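Local coordinates for DNA repair protein MmcB-related protein (Silicibacter pomeroyi, PDB 3DNX) that is of unknown function but belongs to the MmcB-like family of the PDDEXK nuclease clan and is probably linked to DNA repair, at residues Arg22-His27 / Val43-Leu48. Sequence-based numbering, arbitrary orientation.
Sequences RHLRAH and VDVMGL
Leu24, near the end of helix 12-26, rests one methyl group on strand 43-48. Its CD1 lies 4.1 Å from the CA of Gly47 and 4.2 Å from CG1 of Val45, so a single branch tip spans two residues on the same face of the strand. CG sits anti to the carbonyl carbon (chi1 -74°), and an extended chi2 of 172° carries CD1 out to the strand. Gly47 has no side chain, which lets the Leu24 methyl rest directly on bare backbone; the CA atoms of Leu24 and Gly47 are 7.2 Å apart. Val45, beta-branched and at home in a strand, offers a compact apolar wall beside it. Ser31 and Trp55 on the adjoining strands, with Phe29, also touch Leu24. Gly47 is held in the sheet by backbone bonding to Trp55, and Val45 by bonding to Ile57. Met46, a selenomethionine, and Leu48 point to the other face and pack on Phe132 of helix 122-144, so helices lie on both faces of the sheet here, consistent with the alpha-beta-alpha core of the PDDEXK clan. With no polar bond between the segments, this buried helix-on-sheet junction rests on modest van der Waals contact and the exclusion of water.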
ATOM      1  N   ARG A  22       6.484 -13.763   1.903  1.00 30.15           N
ATOM      2  CA  ARG A  22       5.707 -14.721   2.761  1.00 30.28           C
ATOM      3  C   ARG A  22       6.198 -14.625   4.161  1.00 30.51           C
ATOM      4  O   ARG A  22       5.403 -14.526   5.097  1.00 31.11           O
ATOM      5  CB  ARG A  22       5.826 -16.148   2.264  1.00 30.44           C
ATOM      6  CG  ARG A  22       5.100 -16.412   1.014  1.00 32.15           C
ATOM      7  CD  ARG A  22       5.375 -17.804   0.465  1.00 30.90           C
ATOM      8  NE  ARG A  22       4.407 -18.146  -0.567  1.00 30.71           N
ATOM      9  CZ  ARG A  22       3.949 -19.375  -0.801  1.00 34.06           C
ATOM     10  NH1 ARG A  22       4.410 -20.439  -0.145  1.00 34.11           N
ATOM     11  NH2 ARG A  22       3.056 -19.558  -1.742  1.00 36.45           N
ATOM     12  N   HIS A  23       7.540 -14.650   4.339  1.00 31.84           N
ATOM     13  CA  HIS A  23       8.119 -14.697   5.674  1.00 30.13           C
ATOM     14  C   HIS A  23       7.942 -13.393   6.435  1.00 29.99           C
ATOM     15  O   HIS A  23       7.600 -13.400   7.633  1.00 29.25           O
ATOM     16  CB  HIS A  23       9.625 -15.087   5.603  1.00 32.18           C
ATOM     17  CG  HIS A  23      10.241 -15.329   6.948  1.00 32.57           C
ATOM     18  ND1 HIS A  23       9.784 -16.308   7.802  1.00 33.23           N
ATOM     19  CD2 HIS A  23      11.210 -14.660   7.625  1.00 33.95           C
ATOM     20  CE1 HIS A  23      10.486 -16.277   8.912  1.00 33.99           C
ATOM     21  NE2 HIS A  23      11.352 -15.284   8.835  1.00 34.24           N
ATOM     22  N   LEU A  24       8.132 -12.257   5.755  1.00 28.80           N
ATOM     23  CA  LEU A  24       7.861 -10.947   6.352  1.00 30.87           C
ATOM     24  C   LEU A  24       6.405 -10.885   6.852  1.00 29.17           C
ATOM     25  O   LEU A  24       6.143 -10.490   7.972  1.00 29.80           O
ATOM     26  CB  LEU A  24       8.075  -9.803   5.354  1.00 30.12           C
ATOM     27  CG  LEU A  24       9.542  -9.493   5.056  1.00 34.58           C
ATOM     28  CD1 LEU A  24       9.605  -8.467   3.905  1.00 34.39           C
ATOM     29  CD2 LEU A  24      10.239  -8.961   6.280  1.00 36.07           C
ATOM     30  N   ARG A  25       5.493 -11.349   6.035  1.00 30.71           N
ATOM     31  CA  ARG A  25       4.061 -11.245   6.364  1.00 30.39           C
ATOM     32  C   ARG A  25       3.710 -12.126   7.592  1.00 30.86           C
ATOM     33  O   ARG A  25       2.919 -11.723   8.473  1.00 30.07           O
ATOM     34  CB  ARG A  25       3.202 -11.545   5.139  1.00 30.93           C
ATOM     35  CG  ARG A  25       1.685 -11.477   5.375  1.00 33.89           C
ATOM     36  CD  ARG A  25       0.888 -11.964   4.195  1.00 35.51           C
ATOM     37  NE  ARG A  25      -0.499 -11.863   4.587  1.00 34.57           N
ATOM     38  CZ  ARG A  25      -1.484 -11.329   3.871  1.00 35.50           C
ATOM     39  NH1 ARG A  25      -1.287 -10.884   2.629  1.00 33.15           N
ATOM     40  NH2 ARG A  25      -2.695 -11.268   4.422  1.00 34.96           N
ATOM     41  N   ALA A  26       4.293 -13.299   7.641  1.00 31.76           N
ATOM     42  CA  ALA A  26       4.155 -14.224   8.808  1.00 32.88           C
ATOM     43  C   ALA A  26       4.583 -13.569  10.125  1.00 34.72           C
ATOM     44  O   ALA A  26       4.084 -13.904  11.223  1.00 34.07           O
ATOM     45  CB  ALA A  26       4.954 -15.474   8.561  1.00 32.37           C
ATOM     46  N   HIS A  27       5.491 -12.591  10.031  1.00 36.04           N
ATOM     47  CA  HIS A  27       5.929 -11.859  11.217  1.00 36.14           C
ATOM     48  C   HIS A  27       5.481 -10.401  11.317  1.00 36.10           C
ATOM     49  O   HIS A  27       6.155  -9.593  11.990  1.00 36.57           O
ATOM     50  CB  HIS A  27       7.421 -11.989  11.297  1.00 36.62           C
ATOM     51  CG  HIS A  27       7.869 -13.377  11.615  1.00 39.20           C
ATOM     52  ND1 HIS A  27       7.850 -13.886  12.901  1.00 41.39           N
ATOM     53  CD2 HIS A  27       8.312 -14.371  10.821  1.00 39.99           C
ATOM     54  CE1 HIS A  27       8.297 -15.127  12.878  1.00 39.92           C
ATOM     55  NE2 HIS A  27       8.596 -15.439  11.635  1.00 41.57           N
ATOM     56  N   VAL A  43      15.198  -1.148  -5.214  1.00 29.25           N
ATOM     57  CA  VAL A  43      15.477  -2.228  -4.291  1.00 29.29           C
ATOM     58  C   VAL A  43      14.530  -3.394  -4.563  1.00 29.28           C
ATOM     59  O   VAL A  43      13.377  -3.198  -4.898  1.00 28.16           O
ATOM     60  CB  VAL A  43      15.413  -1.786  -2.790  1.00 30.38           C
ATOM     61  CG1 VAL A  43      16.233  -0.501  -2.512  1.00 30.15           C
ATOM     62  CG2 VAL A  43      14.037  -1.654  -2.321  1.00 31.10           C
ATOM     63  N   ASP A  44      15.034  -4.613  -4.404  1.00 28.82           N
ATOM     64  CA  ASP A  44      14.278  -5.820  -4.790  1.00 28.90           C
ATOM     65  C   ASP A  44      13.027  -6.046  -3.927  1.00 29.20           C
ATOM     66  O   ASP A  44      11.954  -6.314  -4.458  1.00 28.96           O
ATOM     67  CB  ASP A  44      15.192  -7.039  -4.713  1.00 29.05           C
ATOM     68  CG  ASP A  44      16.344  -6.973  -5.719  1.00 29.68           C
ATOM     69  OD1 ASP A  44      16.194  -6.298  -6.759  1.00 28.41           O
ATOM     70  OD2 ASP A  44      17.372  -7.626  -5.438  1.00 29.44           O
ATOM     71  N   VAL A  45      13.192  -5.918  -2.613  1.00 29.53           N
ATOM     72  CA  VAL A  45      12.074  -5.935  -1.699  1.00 29.37           C
ATOM     73  C   VAL A  45      12.264  -4.824  -0.672  1.00 29.29           C
ATOM     74  O   VAL A  45      13.344  -4.680  -0.085  1.00 28.58           O
ATOM     75  CB  VAL A  45      11.912  -7.301  -0.993  1.00 30.24           C
ATOM     76  CG1 VAL A  45      10.767  -7.246   0.055  1.00 29.49           C
ATOM     77  CG2 VAL A  45      11.624  -8.393  -2.016  1.00 29.51           C
HETATM   78  N   MSE A  46      11.196  -4.045  -0.463  1.00 28.21           N
HETATM   79  CA  MSE A  46      11.123  -3.179   0.707  1.00 28.70           C
HETATM   80  C   MSE A  46      10.141  -3.757   1.694  1.00 29.05           C
HETATM   81  O   MSE A  46       9.017  -4.084   1.301  1.00 28.30           O
HETATM   82  CB  MSE A  46      10.742  -1.745   0.337  1.00 27.94           C
HETATM   83  CG  MSE A  46      10.707  -0.818   1.610  1.00 31.25           C
HETATM   84 SE   MSE A  46      10.293   1.016   1.371  0.65 32.79          SE
HETATM   85  CE  MSE A  46       9.210   1.366   3.007  1.00 36.03           C
ATOM     86  N   GLY A  47      10.569  -3.881   2.959  1.00 29.66           N
ATOM     87  CA  GLY A  47       9.687  -4.330   4.039  1.00 29.92           C
ATOM     88  C   GLY A  47       9.327  -3.184   4.948  1.00 30.19           C
ATOM     89  O   GLY A  47      10.180  -2.321   5.233  1.00 29.23           O
ATOM     90  N   LEU A  48       8.052  -3.152   5.387  1.00 30.88           N
ATOM     91  CA  LEU A  48       7.556  -2.162   6.298  1.00 31.78           C
ATOM     92  C   LEU A  48       6.972  -2.836   7.540  1.00 32.94           C
ATOM     93  O   LEU A  48       6.040  -3.674   7.449  1.00 32.14           O
ATOM     94  CB  LEU A  48       6.504  -1.284   5.625  1.00 31.03           C
ATOM     95  CG  LEU A  48       5.798  -0.254   6.486  1.00 32.51           C
ATOM     96  CD1 LEU A  48       6.795   0.794   7.023  1.00 29.99           C
ATOM     97  CD2 LEU A  48       4.606   0.414   5.711  1.00 29.43           C
TER